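Local coordinates for protein enolase (alpha proteobacterium BAL199, PDB 3UGV) that probably catalyses a magnesium-dependent reaction of the enolase superfamily, its precise substrate being left open, at residues H91-M96 and M125-G130; A134-L139 and G306-M311. All blocks are in the same frame, centred on the assembly; numbering follows the deposited sequence.

Contact 1: H91-M96 and M125-G130; sequences HDMSDM and MIAASG
Two helices of the mandelate racemase/muconate lactonizing enzyme N-terminal domain meet here, and M93 of helix 83-97 makes this part of their contact by reaching across to A127 and A128 of helix 123-142. The nearest CA approach is 8.2 Å, between M93 CA and A128 CA, and the methionine side chain spans it. CG stands anti to the carbonyl carbon (chi1 -80°), and from there the extended chain carries the thioether across, its last bond, SD to CE, lying broadside over the A127 methyl. CE meets A127 CB at 3.7 Å, while SD is 3.9 Å from A127 CB. CE also comes against the backbone, 3.8 Å from A128 N, and more loosely approaches A128 CB at 4.3 Å. No hydrogen bond crosses; the buried contact rests on van der Waals packing. Replacing M93 with an alanine would remove SD and CE, and is likely to open a gap over A127 CB and beside A128. L115 also packs on M93, and A127 has further neighbours in A89 and L90 on helix 83-97. Such helix-to-helix packing is part of the helical portion which, with the three-stranded antiparallel sheet, makes up the N-terminal capping domain of the enolase superfamily.

Contact 2: A134-L139 and G306-M311; sequences AVWDAL and GVSGWM
Helix segments 134-139 and 306-311 come nearest at W136 and V307, whose CA atoms are 7.2 Å apart, and the space is filled mainly by the tryptophan ring. V307 sits over one face of the indole. Its CG1 is placed anti to the backbone N (chi1 170°), which brings that methyl 3.6 Å from the centroid of the W136 five-membered ring and only 5° off the ring normal, a CH-pi contact made over the face. The branch carbon is closer still to the rim, with V307 CB 3.4 Å from W136 CD1. S308, the next residue, uses a different part of the same ring. Its hydroxyl lies at the indole edge, in the ring plane, and W136 NE1 donates to S308 OG at 3.1 Å in an almost straight bond, with an N-H...O angle of 176°. The hydroxyl is in turn hydrogen-bonded to the carboxylate of D132, one turn earlier than W136 on helix 123-142, so that S308 OG is held between two residues of a single helix. Around the pair, L147 and L150 pack on W136, as does L151 of a third subunit, and V332 from helix 330-337 packs on V307. The chemistry thus divides by direction: dispersion and CH-pi attraction act on the face, and a hydrogen bond at the edge fixes the rotation of the indole. The buried N-H is satisfied, and its acceptor is probably polarised and oriented by the aspartate behind it. The W136 and D132 bonds to S308 OG thus link an N-terminal-domain helix to one of the C-terminal domain.

In the fold
Contacts 1 and 2 lie in series along helix 123-142, their centres 13 Å apart and on the same side of the chain's centre. Contact 1 joins this helix to another within the N-terminal domain; contact 2 joins it to helix 306-320 of the C-terminal domain. The shared helix thus contacts both domains. Segments 125-130 and 306-311 also touch, S129 OG lying 3.3 Å from G306 N in a packing contact. A weak hydrogen bond links the S129 hydroxyl to the backbone carbonyl of M302. Neither contact includes the magnesium ligands D225, E251 and E277; both are helix packing that contributes no ligand to that metal site.

Contact 1: H91-M96 and M125-G130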
ATOM      1  N   HIS F  91     -13.322  -8.896  43.995  1.00 46.13           N
ATOM      2  CA  HIS F  91     -12.883  -9.361  45.307  1.00 51.21           C
ATOM      3  C   HIS F  91     -11.664 -10.275  45.195  1.00 53.32           C
ATOM      4  O   HIS F  91     -10.825 -10.322  46.096  1.00 55.88           O
ATOM      5  CB  HIS F  91     -14.031 -10.033  46.063  1.00 53.70           C
ATOM      6  CG  HIS F  91     -15.090  -9.074  46.523  1.00 63.72           C
ATOM      7  ND1 HIS F  91     -16.323  -9.487  46.985  1.00 72.74           N
ATOM      8  CD2 HIS F  91     -15.095  -7.721  46.598  1.00 66.33           C
ATOM      9  CE1 HIS F  91     -17.042  -8.429  47.321  1.00 75.38           C
ATOM     10  NE2 HIS F  91     -16.320  -7.345  47.097  1.00 70.98           N
ATOM     11  N   ASP F  92     -11.559 -10.979  44.073  1.00 49.11           N
ATOM     12  CA  ASP F  92     -10.396 -11.815  43.800  1.00 47.02           C
ATOM     13  C   ASP F  92      -9.152 -10.970  43.557  1.00 47.60           C
ATOM     14  O   ASP F  92      -8.040 -11.391  43.870  1.00 42.51           O
ATOM     15  CB  ASP F  92     -10.643 -12.714  42.587  1.00 53.49           C
ATOM     16  CG  ASP F  92     -11.098 -14.106  42.973  1.00 58.37           C
ATOM     17  OD1 ASP F  92     -10.789 -14.541  44.105  1.00 66.42           O
ATOM     18  OD2 ASP F  92     -11.755 -14.768  42.134  1.00 50.12           O
ATOM     19  N   MET F  93      -9.333  -9.789  42.972  1.00 52.94           N
ATOM     20  CA  MET F  93      -8.205  -8.885  42.763  1.00 47.79           C
ATOM     21  C   MET F  93      -7.817  -8.274  44.098  1.00 48.09           C
ATOM     22  O   MET F  93      -6.638  -8.061  44.382  1.00 49.62           O
ATOM     23  CB  MET F  93      -8.540  -7.796  41.741  1.00 33.74           C
ATOM     24  CG  MET F  93      -8.426  -8.252  40.298  1.00 32.17           C
ATOM     25  SD  MET F  93      -9.243  -7.138  39.121  1.00 51.67           S
ATOM     26  CE  MET F  93      -8.940  -7.990  37.570  1.00 46.02           C
ATOM     27  N   SER F  94      -8.823  -8.007  44.923  1.00 44.30           N
ATOM     28  CA  SER F  94      -8.577  -7.496  46.261  1.00 47.42           C
ATOM     29  C   SER F  94      -7.673  -8.459  47.049  1.00 55.38           C
ATOM     30  O   SER F  94      -6.660  -8.038  47.618  1.00 61.43           O
ATOM     31  CB  SER F  94      -9.899  -7.245  46.990  1.00 40.85           C
ATOM     32  OG  SER F  94      -9.678  -6.662  48.269  1.00 47.80           O
ATOM     33  N   ASP F  95      -8.029  -9.746  47.073  1.00 53.97           N
ATOM     34  CA  ASP F  95      -7.203 -10.758  47.748  1.00 52.93           C
ATOM     35  C   ASP F  95      -5.776 -10.743  47.215  1.00 49.59           C
ATOM     36  O   ASP F  95      -4.811 -10.788  47.974  1.00 51.98           O
ATOM     37  CB  ASP F  95      -7.786 -12.165  47.572  1.00 55.80           C
ATOM     38  CG  ASP F  95      -9.085 -12.367  48.339  1.00 63.86           C
ATOM     39  OD1 ASP F  95      -9.349 -11.596  49.290  1.00 63.53           O
ATOM     40  OD2 ASP F  95      -9.838 -13.306  47.991  1.00 65.66           O
ATOM     41  N   MET F  96      -5.658 -10.672  45.894  1.00 45.55           N
ATOM     42  CA  MET F  96      -4.371 -10.723  45.217  1.00 46.59           C
ATOM     43  C   MET F  96      -3.526  -9.468  45.465  1.00 43.98           C
ATOM     44  O   MET F  96      -2.297  -9.508  45.361  1.00 44.70           O
ATOM     45  CB  MET F  96      -4.593 -10.923  43.715  1.00 47.66           C
ATOM     46  CG  MET F  96      -3.324 -11.134  42.909  1.00 60.63           C
ATOM     47  SD  MET F  96      -3.449 -10.522  41.211  1.00 84.28           S
ATOM     48  CE  MET F  96      -2.973  -8.814  41.438  1.00 72.97           C
ATOM     49  N   MET F 125     -10.762  -6.951  31.378  1.00 35.29           N
ATOM     50  CA  MET F 125     -10.459  -5.539  31.266  1.00 39.22           C
ATOM     51  C   MET F 125     -11.372  -4.718  32.189  1.00 43.35           C
ATOM     52  O   MET F 125     -10.923  -3.786  32.857  1.00 42.81           O
ATOM     53  CB  MET F 125     -10.625  -5.104  29.796  1.00 39.65           C
ATOM     54  CG  MET F 125     -10.351  -3.622  29.512  1.00 29.27           C
ATOM     55  SD  MET F 125      -8.742  -3.117  30.147  1.00 43.24           S
ATOM     56  CE  MET F 125      -7.971  -2.540  28.640  1.00 28.59           C
ATOM     57  N   ILE F 126     -12.650  -5.089  32.231  1.00 40.64           N
ATOM     58  CA  ILE F 126     -13.644  -4.356  33.010  1.00 39.23           C
ATOM     59  C   ILE F 126     -13.395  -4.386  34.526  1.00 35.05           C
ATOM     60  O   ILE F 126     -13.573  -3.371  35.210  1.00 33.65           O
ATOM     61  CB  ILE F 126     -15.069  -4.826  32.677  1.00 37.29           C
ATOM     62  CG1 ILE F 126     -15.367  -4.536  31.204  1.00 34.26           C
ATOM     63  CG2 ILE F 126     -16.081  -4.118  33.559  1.00 37.44           C
ATOM     64  CD1 ILE F 126     -16.771  -4.840  30.787  1.00 33.89           C
ATOM     65  N   ALA F 127     -12.977  -5.533  35.052  1.00 27.26           N
ATOM     66  CA  ALA F 127     -12.685  -5.617  36.473  1.00 31.47           C
ATOM     67  C   ALA F 127     -11.455  -4.778  36.780  1.00 38.71           C
ATOM     68  O   ALA F 127     -11.452  -3.996  37.736  1.00 40.45           O
ATOM     69  CB  ALA F 127     -12.469  -7.037  36.897  1.00 35.37           C
ATOM     70  N   ALA F 128     -10.421  -4.924  35.956  1.00 37.52           N
ATOM     71  CA  ALA F 128      -9.199  -4.133  36.120  1.00 35.26           C
ATOM     72  C   ALA F 128      -9.433  -2.625  36.002  1.00 31.45           C
ATOM     73  O   ALA F 128      -8.807  -1.861  36.716  1.00 33.81           O
ATOM     74  CB  ALA F 128      -8.128  -4.575  35.134  1.00 26.62           C
ATOM     75  N   SER F 129     -10.318  -2.206  35.095  1.00 30.34           N
ATOM     76  CA  SER F 129     -10.587  -0.779  34.883  1.00 29.19           C
ATOM     77  C   SER F 129     -11.244  -0.151  36.110  1.00 26.02           C
ATOM     78  O   SER F 129     -10.935   0.977  36.487  1.00 31.93           O
ATOM     79  CB  SER F 129     -11.468  -0.566  33.647  1.00 26.10           C
ATOM     80  OG  SER F 129     -10.780  -0.886  32.451  1.00 29.70           O
ATOM     81  N   GLY F 130     -12.140  -0.904  36.740  1.00 33.00           N
ATOM     82  CA  GLY F 130     -12.801  -0.462  37.956  1.00 34.84           C
ATOM     83  C   GLY F 130     -11.839  -0.267  39.113  1.00 38.18           C
ATOM     84  O   GLY F 130     -11.972   0.681  39.898  1.00 34.44           O
TER

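Contact 2: A134-L139 and G306-M311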
ATOM      1  N   ALA F 134     -10.669   3.542  40.954  1.00 34.79           N
ATOM      2  CA  ALA F 134     -10.647   3.665  42.410  1.00 36.61           C
ATOM      3  C   ALA F 134      -9.244   3.978  42.929  1.00 41.90           C
ATOM      4  O   ALA F 134      -9.060   4.857  43.770  1.00 43.37           O
ATOM      5  CB  ALA F 134     -11.170   2.391  43.061  1.00 35.32           C
ATOM      6  N   VAL F 135      -8.257   3.250  42.427  1.00 38.84           N
ATOM      7  CA  VAL F 135      -6.893   3.404  42.911  1.00 40.11           C
ATOM      8  C   VAL F 135      -6.327   4.786  42.575  1.00 37.78           C
ATOM      9  O   VAL F 135      -5.589   5.380  43.360  1.00 40.13           O
ATOM     10  CB  VAL F 135      -5.988   2.279  42.370  1.00 35.62           C
ATOM     11  CG1 VAL F 135      -4.526   2.638  42.522  1.00 43.28           C
ATOM     12  CG2 VAL F 135      -6.295   0.998  43.100  1.00 29.93           C
ATOM     13  N   TRP F 136      -6.682   5.309  41.413  1.00 32.28           N
ATOM     14  CA  TRP F 136      -6.203   6.627  41.045  1.00 31.96           C
ATOM     15  C   TRP F 136      -6.880   7.666  41.925  1.00 35.43           C
ATOM     16  O   TRP F 136      -6.278   8.684  42.260  1.00 34.82           O
ATOM     17  CB  TRP F 136      -6.500   6.935  39.579  1.00 29.00           C
ATOM     18  CG  TRP F 136      -5.436   6.516  38.614  1.00 32.19           C
ATOM     19  CD1 TRP F 136      -5.480   5.448  37.765  1.00 26.23           C
ATOM     20  CD2 TRP F 136      -4.182   7.170  38.373  1.00 32.28           C
ATOM     21  NE1 TRP F 136      -4.331   5.387  37.023  1.00 26.72           N
ATOM     22  CE2 TRP F 136      -3.518   6.435  37.367  1.00 29.85           C
ATOM     23  CE3 TRP F 136      -3.556   8.299  38.908  1.00 33.87           C
ATOM     24  CZ2 TRP F 136      -2.258   6.795  36.884  1.00 24.53           C
ATOM     25  CZ3 TRP F 136      -2.296   8.656  38.426  1.00 36.10           C
ATOM     26  CH2 TRP F 136      -1.666   7.908  37.425  1.00 37.29           C
ATOM     27  N   ASP F 137      -8.140   7.420  42.278  1.00 30.95           N
ATOM     28  CA  ASP F 137      -8.845   8.337  43.160  1.00 35.36           C
ATOM     29  C   ASP F 137      -8.160   8.345  44.511  1.00 30.66           C
ATOM     30  O   ASP F 137      -7.958   9.405  45.099  1.00 35.45           O
ATOM     31  CB  ASP F 137     -10.326   7.972  43.322  1.00 39.38           C
ATOM     32  CG  ASP F 137     -11.036   8.862  44.337  1.00 41.81           C
ATOM     33  OD1 ASP F 137     -11.189  10.078  44.075  1.00 35.61           O
ATOM     34  OD2 ASP F 137     -11.437   8.344  45.400  1.00 40.34           O
ATOM     35  N   ALA F 138      -7.801   7.163  45.002  1.00 33.88           N
ATOM     36  CA  ALA F 138      -7.082   7.064  46.278  1.00 37.77           C
ATOM     37  C   ALA F 138      -5.734   7.805  46.253  1.00 39.33           C
ATOM     38  O   ALA F 138      -5.418   8.555  47.170  1.00 39.99           O
ATOM     39  CB  ALA F 138      -6.903   5.597  46.692  1.00 32.35           C
ATOM     40  N   LEU F 139      -4.952   7.606  45.193  1.00 39.46           N
ATOM     41  CA  LEU F 139      -3.662   8.273  45.051  1.00 34.40           C
ATOM     42  C   LEU F 139      -3.831   9.785  45.039  1.00 33.25           C
ATOM     43  O   LEU F 139      -3.058  10.506  45.647  1.00 42.10           O
ATOM     44  CB  LEU F 139      -2.949   7.801  43.776  1.00 26.23           C
ATOM     45  CG  LEU F 139      -1.547   8.333  43.494  1.00 29.28           C
ATOM     46  CD1 LEU F 139      -0.523   7.812  44.506  1.00 30.35           C
ATOM     47  CD2 LEU F 139      -1.137   7.938  42.085  1.00 24.99           C
ATOM     48  N   GLY F 306      -9.596   2.156  32.336  1.00 29.56           N
ATOM     49  CA  GLY F 306      -9.697   3.164  33.373  1.00 26.69           C
ATOM     50  C   GLY F 306      -8.916   4.424  33.073  1.00 28.93           C
ATOM     51  O   GLY F 306      -8.782   4.821  31.917  1.00 24.56           O
ATOM     52  N   VAL F 307      -8.398   5.057  34.121  1.00 26.47           N
ATOM     53  CA  VAL F 307      -7.583   6.252  33.957  1.00 26.52           C
ATOM     54  C   VAL F 307      -6.278   5.932  33.218  1.00 29.24           C
ATOM     55  O   VAL F 307      -5.862   6.678  32.331  1.00 25.82           O
ATOM     56  CB  VAL F 307      -7.278   6.921  35.315  1.00 33.64           C
ATOM     57  CG1 VAL F 307      -6.238   8.003  35.140  1.00 26.81           C
ATOM     58  CG2 VAL F 307      -8.564   7.491  35.934  1.00 26.81           C
ATOM     59  N   SER F 308      -5.653   4.814  33.575  1.00 23.37           N
ATOM     60  CA  SER F 308      -4.388   4.401  32.956  1.00 32.67           C
ATOM     61  C   SER F 308      -4.508   4.225  31.456  1.00 32.95           C
ATOM     62  O   SER F 308      -3.724   4.799  30.695  1.00 32.79           O
ATOM     63  CB  SER F 308      -3.888   3.085  33.561  1.00 33.92           C
ATOM     64  OG  SER F 308      -3.535   3.264  34.914  1.00 27.50           O
ATOM     65  N   GLY F 309      -5.486   3.418  31.037  1.00 24.99           N
ATOM     66  CA  GLY F 309      -5.752   3.211  29.621  1.00 15.23           C
ATOM     67  C   GLY F 309      -6.145   4.470  28.870  1.00 21.55           C
ATOM     68  O   GLY F 309      -5.733   4.659  27.727  1.00 26.78           O
ATOM     69  N   TRP F 310      -6.933   5.343  29.500  1.00 19.53           N
ATOM     70  CA  TRP F 310      -7.322   6.583  28.836  1.00 16.72           C
ATOM     71  C   TRP F 310      -6.106   7.438  28.505  1.00 18.80           C
ATOM     72  O   TRP F 310      -6.002   7.980  27.401  1.00 23.53           O
ATOM     73  CB  TRP F 310      -8.300   7.397  29.681  1.00 23.08           C
ATOM     74  CG  TRP F 310      -8.590   8.737  29.049  1.00 25.38           C
ATOM     75  CD1 TRP F 310      -7.813   9.849  29.108  1.00 23.25           C
ATOM     76  CD2 TRP F 310      -9.715   9.079  28.225  1.00 20.20           C
ATOM     77  NE1 TRP F 310      -8.385  10.865  28.391  1.00 24.43           N
ATOM     78  CE2 TRP F 310      -9.555  10.417  27.839  1.00 26.67           C
ATOM     79  CE3 TRP F 310     -10.846   8.381  27.789  1.00 16.71           C
ATOM     80  CZ2 TRP F 310     -10.486  11.083  27.036  1.00 25.35           C
ATOM     81  CZ3 TRP F 310     -11.765   9.036  26.987  1.00 17.62           C
ATOM     82  CH2 TRP F 310     -11.580  10.373  26.623  1.00 27.32           C
ATOM     83  N   MET F 311      -5.183   7.564  29.457  1.00 19.71           N
ATOM     84  CA  MET F 311      -4.035   8.449  29.255  1.00 20.67           C
ATOM     85  C   MET F 311      -3.149   7.930  28.132  1.00 24.81           C
ATOM     86  O   MET F 311      -2.605   8.706  27.352  1.00 32.79           O
ATOM     87  CB  MET F 311      -3.219   8.642  30.548  1.00 22.30           C
ATOM     88  CG  MET F 311      -3.973   9.336  31.709  1.00 22.92           C
ATOM     89  SD  MET F 311      -4.848  10.857  31.282  1.00 44.13           S
ATOM     90  CE  MET F 311      -3.520  11.870  30.654  1.00 39.93           C
TER